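Local coordinates for CdiI immunity protein (Cupriavidus taiwanensis, PDB 5T87) that binds the CdiA toxin as the immunity protein of a contact-dependent growth inhibition system, and so probably protects the cell that makes it, at residues A[37-41]-A[42-46]; A[71-74]-A[75-79]; A[78-82]-A[83-87]; A[104-107]-A[108-111]. All blocks are in the same frame, centred on the assembly; numbering follows the deposited sequence.

Interaction 1 (A[37-41]-A[42-46]); sequences YYEDD and WEWAF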
# COMPACT_ATOMS: atom_id res chain seq x y z
N TYR A 37 -1.10 -3.33 8.04
CA TYR A 37 -2.19 -4.31 7.96
C TYR A 37 -2.84 -4.64 9.30
O TYR A 37 -4.02 -4.99 9.32
CB TYR A 37 -1.72 -5.64 7.30
CG TYR A 37 -1.79 -5.68 5.78
CD1 TYR A 37 -1.44 -4.57 5.02
CD2 TYR A 37 -2.15 -6.86 5.09
CE1 TYR A 37 -1.49 -4.59 3.64
CE2 TYR A 37 -2.18 -6.90 3.69
CZ TYR A 37 -1.85 -5.75 2.97
OH TYR A 37 -1.88 -5.67 1.60
N TYR A 38 -2.08 -4.57 10.39
CA TYR A 38 -2.54 -5.09 11.69
C TYR A 38 -2.63 -4.12 12.89
O TYR A 38 -3.34 -4.45 13.83
CB TYR A 38 -1.71 -6.32 12.08
CG TYR A 38 -1.58 -7.30 10.94
CD1 TYR A 38 -2.72 -7.90 10.38
CD2 TYR A 38 -0.34 -7.61 10.38
CE1 TYR A 38 -2.62 -8.78 9.31
CE2 TYR A 38 -0.23 -8.49 9.31
CZ TYR A 38 -1.37 -9.07 8.77
OH TYR A 38 -1.28 -9.96 7.70
N GLU A 39 -1.93 -2.98 12.90
CA GLU A 39 -2.02 -2.05 14.06
C GLU A 39 -3.20 -1.10 13.91
O GLU A 39 -3.50 -0.63 12.81
CB GLU A 39 -0.72 -1.26 14.30
CG GLU A 39 0.52 -2.13 14.58
CD GLU A 39 0.46 -2.95 15.88
OE1 GLU A 39 -0.18 -2.46 16.85
OE2 GLU A 39 1.05 -4.07 15.93
N ASP A 40 -3.89 -0.84 15.02
CA ASP A 40 -5.11 -0.03 15.02
C ASP A 40 -4.96 1.36 15.59
O ASP A 40 -5.88 2.15 15.48
CB ASP A 40 -6.22 -0.77 15.79
CG ASP A 40 -6.80 -1.94 15.01
OD1 ASP A 40 -6.58 -1.99 13.78
OD2 ASP A 40 -7.47 -2.81 15.62
N ASP A 41 -3.82 1.65 16.20
CA ASP A 41 -3.56 2.91 16.87
C ASP A 41 -2.91 3.86 15.85
O ASP A 41 -1.68 3.89 15.71
CB ASP A 41 -2.65 2.64 18.08
CG ASP A 41 -2.32 3.88 18.88
OD1 ASP A 41 -2.37 5.04 18.40
OD2 ASP A 41 -1.95 3.68 20.06
N TRP A 42 -3.76 4.62 15.15
CA TRP A 42 -3.33 5.61 14.17
C TRP A 42 -2.10 6.41 14.60
O TRP A 42 -1.11 6.46 13.89
CB TRP A 42 -4.47 6.60 13.81
CG TRP A 42 -3.95 7.72 12.97
CD1 TRP A 42 -3.61 8.98 13.41
CD2 TRP A 42 -3.60 7.68 11.58
NE1 TRP A 42 -3.11 9.72 12.37
CE2 TRP A 42 -3.09 8.96 11.24
CE3 TRP A 42 -3.70 6.70 10.58
CZ2 TRP A 42 -2.67 9.28 9.95
CZ3 TRP A 42 -3.29 7.03 9.28
CH2 TRP A 42 -2.79 8.31 8.99
N GLU A 43 -2.17 7.05 15.76
CA GLU A 43 -1.09 7.92 16.19
C GLU A 43 0.22 7.16 16.37
O GLU A 43 1.25 7.57 15.84
CB GLU A 43 -1.46 8.68 17.46
CG GLU A 43 -2.58 9.69 17.27
CD GLU A 43 -2.20 10.91 16.42
OE1 GLU A 43 -1.01 11.23 16.30
OE2 GLU A 43 -3.13 11.58 15.91
N TRP A 44 0.17 6.05 17.08
CA TRP A 44 1.35 5.20 17.28
C TRP A 44 1.95 4.73 15.95
O TRP A 44 3.15 4.79 15.74
CB TRP A 44 0.96 4.01 18.14
CG TRP A 44 2.09 3.20 18.61
CD1 TRP A 44 2.79 3.34 19.78
CD2 TRP A 44 2.67 2.09 17.93
NE1 TRP A 44 3.78 2.37 19.86
CE2 TRP A 44 3.72 1.60 18.73
CE3 TRP A 44 2.39 1.46 16.71
CZ2 TRP A 44 4.49 0.51 18.36
CZ3 TRP A 44 3.16 0.38 16.34
CH2 TRP A 44 4.21 -0.08 17.16
N ALA A 45 1.08 4.27 15.05
CA ALA A 45 1.51 3.77 13.75
C ALA A 45 1.99 4.85 12.77
O ALA A 45 2.98 4.64 12.07
CB ALA A 45 0.39 2.96 13.12
N PHE A 46 1.27 5.97 12.70
CA PHE A 46 1.54 7.08 11.75
C PHE A 46 2.91 7.67 12.06
O PHE A 46 3.71 7.86 11.17
CB PHE A 46 0.43 8.13 11.86
CG PHE A 46 0.58 9.33 10.96
CD1 PHE A 46 0.81 9.20 9.61
CD2 PHE A 46 0.40 10.62 11.48
CE1 PHE A 46 0.91 10.31 8.79
CE2 PHE A 46 0.51 11.74 10.66
CZ PHE A 46 0.74 11.59 9.31
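Trp44 sets its indole obliquely against two acidic residues, the ring plane standing 49° from the carboxylate of Glu39 and at a similar inclination to that of Asp41. The setting is a helix N-cap in the tight turn that joins helix 25-38 to helix 42-53: Glu39 is the first residue past helix 25-38, and Asp41 caps helix 42-53. Glu39 meets the Trp44 indole through the aliphatic part of its bent chain, CG lying 4.0 Å from Trp44 CZ3. The Trp42 indole has Phe46 CB over one face, displaced toward the rim, and Glu43 OE2 in plane at its edge; Trp42 CZ2 in turn lies above a face of the Phe46 ring. With CG anti to the backbone N of Asp41 (chi1 -179°), the carboxylate reaches forward over the first turn. There OD1 takes the hydrogen bond of Trp44 N at 3.0 Å, nearly straight at 174°, with the donor above the carboxylate plane. The two side chains cross at about a right angle, Asp41 CG coming within 3.4 Å of Trp44 CB. A negative group at this helix start probably suits the partial positive charge of its first amides. The polar end of Glu39 turns elsewhere, to a salt bridge with Arg10 and a hydrogen bond with Asn13, while Arg48 makes a cation-pi contact with Trp44. Trp42 packs inward on Leu73, Leu80 and Ala85. Asp41 O accepts the hydrogen bond of Ala45 N at 2.9 Å, and Ala45 CB lies 3.4 Å from the same Asp41 O.

Interaction 2 (A[71-74]-A[75-79]); sequences GHLA and RRIHD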
# COMPACT_ATOMS: atom_id res chain seq x y z
N GLY A 71 -0.94 4.93 3.30
CA GLY A 71 -2.13 4.71 2.48
C GLY A 71 -2.99 3.58 2.99
O GLY A 71 -4.22 3.69 2.98
N HIS A 72 -2.35 2.51 3.44
CA HIS A 72 -3.07 1.36 3.98
C HIS A 72 -3.73 1.68 5.29
O HIS A 72 -4.89 1.31 5.49
CB HIS A 72 -2.15 0.15 4.15
CG HIS A 72 -1.61 -0.37 2.87
ND1 HIS A 72 -2.37 -0.46 1.73
CD2 HIS A 72 -0.38 -0.82 2.54
CE1 HIS A 72 -1.64 -0.96 0.75
NE2 HIS A 72 -0.42 -1.18 1.21
N LEU A 73 -3.01 2.35 6.18
CA LEU A 73 -3.62 2.79 7.44
C LEU A 73 -4.87 3.61 7.20
O LEU A 73 -5.90 3.35 7.81
CB LEU A 73 -2.67 3.63 8.25
CG LEU A 73 -1.57 2.93 9.03
CD1 LEU A 73 -0.88 3.96 9.91
CD2 LEU A 73 -2.15 1.81 9.87
N ALA A 74 -4.76 4.58 6.31
CA ALA A 74 -5.87 5.47 5.97
C ALA A 74 -7.10 4.70 5.48
O ALA A 74 -8.23 5.01 5.87
CB ALA A 74 -5.44 6.46 4.90
N ARG A 75 -6.86 3.72 4.62
CA ARG A 75 -7.90 2.81 4.16
C ARG A 75 -8.61 2.09 5.32
O ARG A 75 -9.83 1.93 5.29
CB ARG A 75 -7.29 1.79 3.18
CG ARG A 75 -8.18 0.59 2.86
CD ARG A 75 -7.69 -0.18 1.65
NE ARG A 75 -6.37 -0.81 1.80
CZ ARG A 75 -6.09 -1.89 2.55
NH1 ARG A 75 -7.04 -2.47 3.29
NH2 ARG A 75 -4.86 -2.37 2.57
N ARG A 76 -7.85 1.68 6.33
CA ARG A 76 -8.36 0.76 7.35
C ARG A 76 -8.94 1.41 8.58
O ARG A 76 -9.87 0.86 9.16
CB ARG A 76 -7.26 -0.20 7.80
CG ARG A 76 -6.90 -1.27 6.78
CD ARG A 76 -6.20 -2.46 7.44
NE ARG A 76 -5.13 -2.01 8.33
CZ ARG A 76 -5.14 -2.02 9.66
NH1 ARG A 76 -6.17 -2.51 10.35
NH2 ARG A 76 -4.07 -1.56 10.31
N ILE A 77 -8.41 2.57 8.99
CA ILE A 77 -8.66 3.13 10.34
C ILE A 77 -9.63 4.33 10.38
O ILE A 77 -9.30 5.41 9.89
CB ILE A 77 -7.29 3.47 11.00
CG1 ILE A 77 -6.52 2.15 11.22
CG2 ILE A 77 -7.48 4.24 12.31
CD1 ILE A 77 -5.24 2.29 12.01
N HIS A 78 -10.80 4.14 11.00
CA HIS A 78 -11.87 5.16 10.98
C HIS A 78 -11.45 6.46 11.66
O HIS A 78 -11.78 7.53 11.18
CB HIS A 78 -13.19 4.65 11.60
CG HIS A 78 -14.41 5.42 11.17
ND1 HIS A 78 -14.69 6.70 11.61
CD2 HIS A 78 -15.45 5.07 10.36
CE1 HIS A 78 -15.83 7.11 11.08
NE2 HIS A 78 -16.31 6.14 10.32
N ASP A 79 -10.68 6.35 12.74
CA ASP A 79 -10.33 7.51 13.57
C ASP A 79 -8.95 8.10 13.29
O ASP A 79 -8.31 8.65 14.20
CB ASP A 79 -10.50 7.19 15.07
CG ASP A 79 -9.55 6.10 15.56
OD1 ASP A 79 -8.66 5.62 14.81
OD2 ASP A 79 -9.72 5.73 16.74
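His72 swings CG anti to its carbonyl carbon (chi1 -65°), whereas Arg75 sends its chain out with CG anti to the backbone N (chi1 167°) and folds it at chi3 (64°). The two side chains therefore run side by side, one helical turn along, at the end of helix 60-76. Arg75 NH2 comes to 3.2 Å from His72 ND1, which lies at the edge of the guanidinium, near its plane; the ring and guanidinium planes are steeply inclined to each other. Leu73 and Ile77 also lie alongside one another, CD2 of Leu73 touching CD1 of Ile77 at 3.8 Å, and both pack on Trp42 of helix 42-53. At the helix end Leu73 O receives two amides, Ile77 N at 2.9 Å and Arg76 N at 3.0 Å, the second from above the carbonyl plane. Arg76 turns its guanidinium to backbone carbonyls of Glu39 and Ala36, tying this end to the last turn of helix 25-38 and the loop after it. His72 NE2 is hydrogen-bonded to NE2 of His46 on the CdiA toxin chain, and Arg75 packs on His48 of that chain. A guanidinium so close to ND1 would probably disfavour a positively charged His72 ring, consistent with a neutral imidazole at the toxin interface.

Interaction 3 (A[78-82]-A[83-87]); sequences HDLDV and AMAEE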
# COMPACT_ATOMS: atom_id res chain seq x y z
N HIS A 78 -10.80 4.14 11.00
CA HIS A 78 -11.87 5.16 10.98
C HIS A 78 -11.45 6.46 11.66
O HIS A 78 -11.78 7.53 11.18
CB HIS A 78 -13.19 4.65 11.60
CG HIS A 78 -14.41 5.42 11.17
ND1 HIS A 78 -14.69 6.70 11.61
CD2 HIS A 78 -15.45 5.07 10.36
CE1 HIS A 78 -15.83 7.11 11.08
NE2 HIS A 78 -16.31 6.14 10.32
N ASP A 79 -10.68 6.35 12.74
CA ASP A 79 -10.33 7.51 13.57
C ASP A 79 -8.95 8.10 13.29
O ASP A 79 -8.31 8.65 14.20
CB ASP A 79 -10.50 7.19 15.07
CG ASP A 79 -9.55 6.10 15.56
OD1 ASP A 79 -8.66 5.62 14.81
OD2 ASP A 79 -9.72 5.73 16.74
N LEU A 80 -8.48 7.99 12.05
CA LEU A 80 -7.30 8.75 11.66
C LEU A 80 -7.54 10.27 11.78
O LEU A 80 -8.67 10.75 11.70
CB LEU A 80 -6.85 8.40 10.23
CG LEU A 80 -7.54 9.13 9.08
CD1 LEU A 80 -6.93 8.74 7.75
CD2 LEU A 80 -9.03 8.84 9.06
N ASP A 81 -6.45 11.00 11.97
CA ASP A 81 -6.41 12.44 11.81
C ASP A 81 -6.25 12.76 10.32
O ASP A 81 -5.16 12.72 9.79
CB ASP A 81 -5.24 13.01 12.62
CG ASP A 81 -5.35 14.50 12.86
OD1 ASP A 81 -5.97 15.21 12.04
OD2 ASP A 81 -4.79 14.98 13.86
N VAL A 82 -7.36 13.08 9.66
CA VAL A 82 -7.40 13.23 8.21
C VAL A 82 -6.51 14.38 7.76
O VAL A 82 -5.74 14.24 6.83
CB VAL A 82 -8.84 13.49 7.69
CG1 VAL A 82 -8.85 13.79 6.19
CG2 VAL A 82 -9.75 12.30 8.00
N ALA A 83 -6.64 15.52 8.42
CA ALA A 83 -5.83 16.70 8.09
C ALA A 83 -4.33 16.43 8.21
O ALA A 83 -3.56 16.94 7.40
CB ALA A 83 -6.22 17.89 8.97
N MSE A 84 -3.92 15.64 9.21
CA MSE A 84 -2.50 15.34 9.41
C MSE A 84 -2.01 14.40 8.33
O MSE A 84 -0.91 14.59 7.79
CB MSE A 84 -2.20 14.76 10.78
CG MSE A 84 -2.39 15.78 11.90
SE MSE A 84 -1.15 17.34 11.77
CE MSE A 84 -2.46 18.66 11.09
N ALA A 85 -2.82 13.39 8.02
CA ALA A 85 -2.51 12.44 6.95
C ALA A 85 -2.38 13.16 5.61
O ALA A 85 -1.45 12.87 4.83
CB ALA A 85 -3.57 11.35 6.87
N GLU A 86 -3.27 14.12 5.36
CA GLU A 86 -3.28 14.83 4.09
C GLU A 86 -2.10 15.79 3.93
O GLU A 86 -1.47 15.83 2.87
CB GLU A 86 -4.60 15.55 3.88
CG GLU A 86 -4.77 16.04 2.45
CD GLU A 86 -6.11 16.70 2.22
OE1 GLU A 86 -6.41 17.69 2.91
OE2 GLU A 86 -6.85 16.21 1.34
N GLU A 87 -1.81 16.57 4.98
CA GLU A 87 -0.67 17.50 4.96
C GLU A 87 0.64 16.74 4.74
O GLU A 87 1.52 17.20 3.99
CB GLU A 87 -0.59 18.36 6.25
CG GLU A 87 -1.45 19.62 6.16
CD GLU A 87 -1.86 20.22 7.51
OE1 GLU A 87 -1.03 20.30 8.44
OE2 GLU A 87 -3.04 20.65 7.62
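Asp81 and Met84, a selenomethionine here, lie side by side and point the same way at the start of helix 82-91. Asp81 holds CG anti to its backbone N (chi1 -163°), which carries the carboxylate forward along the first turn. Met84 instead places CG anti to its carbonyl carbon (chi1 -69°), which lays CG against the carboxylate; bends at chi2 and chi3 then lead the selenium end away. The approach is close: Met84 CG is 3.2 Å from Asp81 OD2. OD1 of Asp81 stays 3.5 Å from Met84 N. Leu80 has CG beside both its backbone N and its carbonyl carbon (chi1 84°), and the end of the side chain comes toward the helix, CD1 lying 4.3 Å from Ala85 CB. That pair belongs to a buried apolar patch with Trp42 of helix 42-53 and Leu109 of helix 96-114. The extended Glu86 chain carries its carboxylate to a salt bridge with Arg110. Nearer the backbone, Glu86 CB passes 3.4 Å from Val82 O. The backbone bonds of the first helical turn form below these side chains. Asp81 O accepts Ala85 N at 3.0 Å and, weakly, Met84 N, while Val82 O accepts Glu86 N at 2.9 Å. The arrangement is that of a helix N-terminus with an aspartate in the N-cap position, entered from the loop that connects helix 60-76 to helix 82-91 in this largely helical fold.

Interaction 4 (A[104-107]-A[108-111]); sequences DALD and DLRI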
# COMPACT_ATOMS: atom_id res chain seq x y z
N ASP A 104 -0.67 7.61 -4.77
CA ASP A 104 -1.53 6.44 -4.55
C ASP A 104 -2.03 6.33 -3.11
O ASP A 104 -3.09 5.76 -2.85
CB ASP A 104 -0.81 5.14 -4.91
CG ASP A 104 -0.41 5.05 -6.38
OD1 ASP A 104 -0.92 5.83 -7.23
OD2 ASP A 104 0.42 4.17 -6.69
N ALA A 105 -1.24 6.83 -2.16
CA ALA A 105 -1.68 6.88 -0.77
C ALA A 105 -2.82 7.90 -0.61
O ALA A 105 -3.79 7.68 0.12
CB ALA A 105 -0.51 7.22 0.14
N LEU A 106 -2.69 9.00 -1.34
CA LEU A 106 -3.70 10.05 -1.41
C LEU A 106 -5.01 9.54 -2.04
O LEU A 106 -6.10 9.86 -1.56
CB LEU A 106 -3.13 11.22 -2.22
CG LEU A 106 -3.59 12.63 -1.89
CD1 LEU A 106 -3.33 12.95 -0.42
CD2 LEU A 106 -2.84 13.59 -2.82
N ASP A 107 -4.89 8.76 -3.13
CA ASP A 107 -6.03 8.01 -3.68
C ASP A 107 -6.72 7.21 -2.57
O ASP A 107 -7.93 7.24 -2.47
CB ASP A 107 -5.58 7.04 -4.80
CG ASP A 107 -5.33 7.74 -6.15
OD1 ASP A 107 -5.43 8.99 -6.21
OD2 ASP A 107 -5.03 7.04 -7.15
N ASP A 108 -5.93 6.53 -1.74
CA ASP A 108 -6.46 5.72 -0.64
C ASP A 108 -7.18 6.59 0.39
O ASP A 108 -8.27 6.24 0.85
CB ASP A 108 -5.35 4.87 0.02
CG ASP A 108 -4.77 3.80 -0.92
OD1 ASP A 108 -5.23 3.71 -2.09
OD2 ASP A 108 -3.87 3.03 -0.49
N LEU A 109 -6.59 7.74 0.72
CA LEU A 109 -7.19 8.68 1.67
C LEU A 109 -8.52 9.22 1.17
O LEU A 109 -9.54 9.13 1.87
CB LEU A 109 -6.24 9.85 1.95
CG LEU A 109 -6.60 10.76 3.13
CD1 LEU A 109 -6.64 9.97 4.43
CD2 LEU A 109 -5.63 11.93 3.24
N ARG A 110 -8.52 9.73 -0.06
CA ARG A 110 -9.69 10.37 -0.65
C ARG A 110 -10.89 9.41 -0.81
O ARG A 110 -12.04 9.82 -0.66
CB ARG A 110 -9.33 11.00 -2.00
CG ARG A 110 -8.22 12.06 -1.97
CD ARG A 110 -8.73 13.45 -1.61
NE ARG A 110 -7.68 14.40 -1.18
CZ ARG A 110 -6.82 15.03 -1.99
NH1 ARG A 110 -5.94 15.89 -1.47
NH2 ARG A 110 -6.82 14.81 -3.32
N ILE A 111 -10.61 8.15 -1.10
CA ILE A 111 -11.65 7.15 -1.33
C ILE A 111 -12.26 6.72 0.01
O ILE A 111 -13.46 6.86 0.23
CB ILE A 111 -11.10 5.91 -2.08
CG1 ILE A 111 -10.76 6.25 -3.54
CG2 ILE A 111 -12.05 4.72 -1.98
CD1 ILE A 111 -11.94 6.24 -4.50
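Leu106 and Arg110 make an i to i+4 contact along helix 96-114, the last helix of the chain, in a partly buried stretch that also borders the CdiA toxin. Their side chains run alongside each other, pointing the same way, and Leu106 CG sits over one face of the Arg110 guanidinium, offset toward its rim, at 4.0 Å from CZ of Arg110. The bend of the arginine at chi2 (-84°) turns the flat group back over the leucine. NH1 of Arg110 is then engaged by Glu86 in a salt bridge, so the same guanidinium packs on the leucine side chain and pairs with helix 82-91. Leu106 also brings CD1 to 4.4 Å from CD2 of Leu109. This is regular alpha-helical geometry: Arg110 N reaches Leu106 O at 2.9 Å, Leu109 N bonds to Ala105 O, and Ile111 N bonds to Asp107 O. Asp108 N bonds to Asp104 O, but the side chain of Asp108 curls back as well, leaving two acceptors, OD1 of Asp108 and O of Asp104, 3.1 Å apart. Two cations probably ease that crowding, since OD1 of Asp108 forms salt bridges with Arg50 and Arg23 of the toxin chain, to which Asp104 adds a hydrogen bond between its OD2 and Ser21 of the same toxin chain.

Interaction 2 is the most buried of the four; interactions 1, 3 and 4 mix buried and exposed residues. Interactions 1 and 3 both lie at helix starts with an aspartate in the N-cap position, yet only in interaction 1 does that carboxylate accept a capping bond. Interaction 2 lies at a helix end and interaction 4 within a helix. Between them, interactions 1 and 2 tie together helices 25-38, 42-53 and 60-76, whereas interactions 3 and 4 tie helix 82-91 to helix 96-114 by a salt bridge and leucine packing. Toxin-facing chemistry differs too: histidine rings in interaction 2, aspartates in interaction 4.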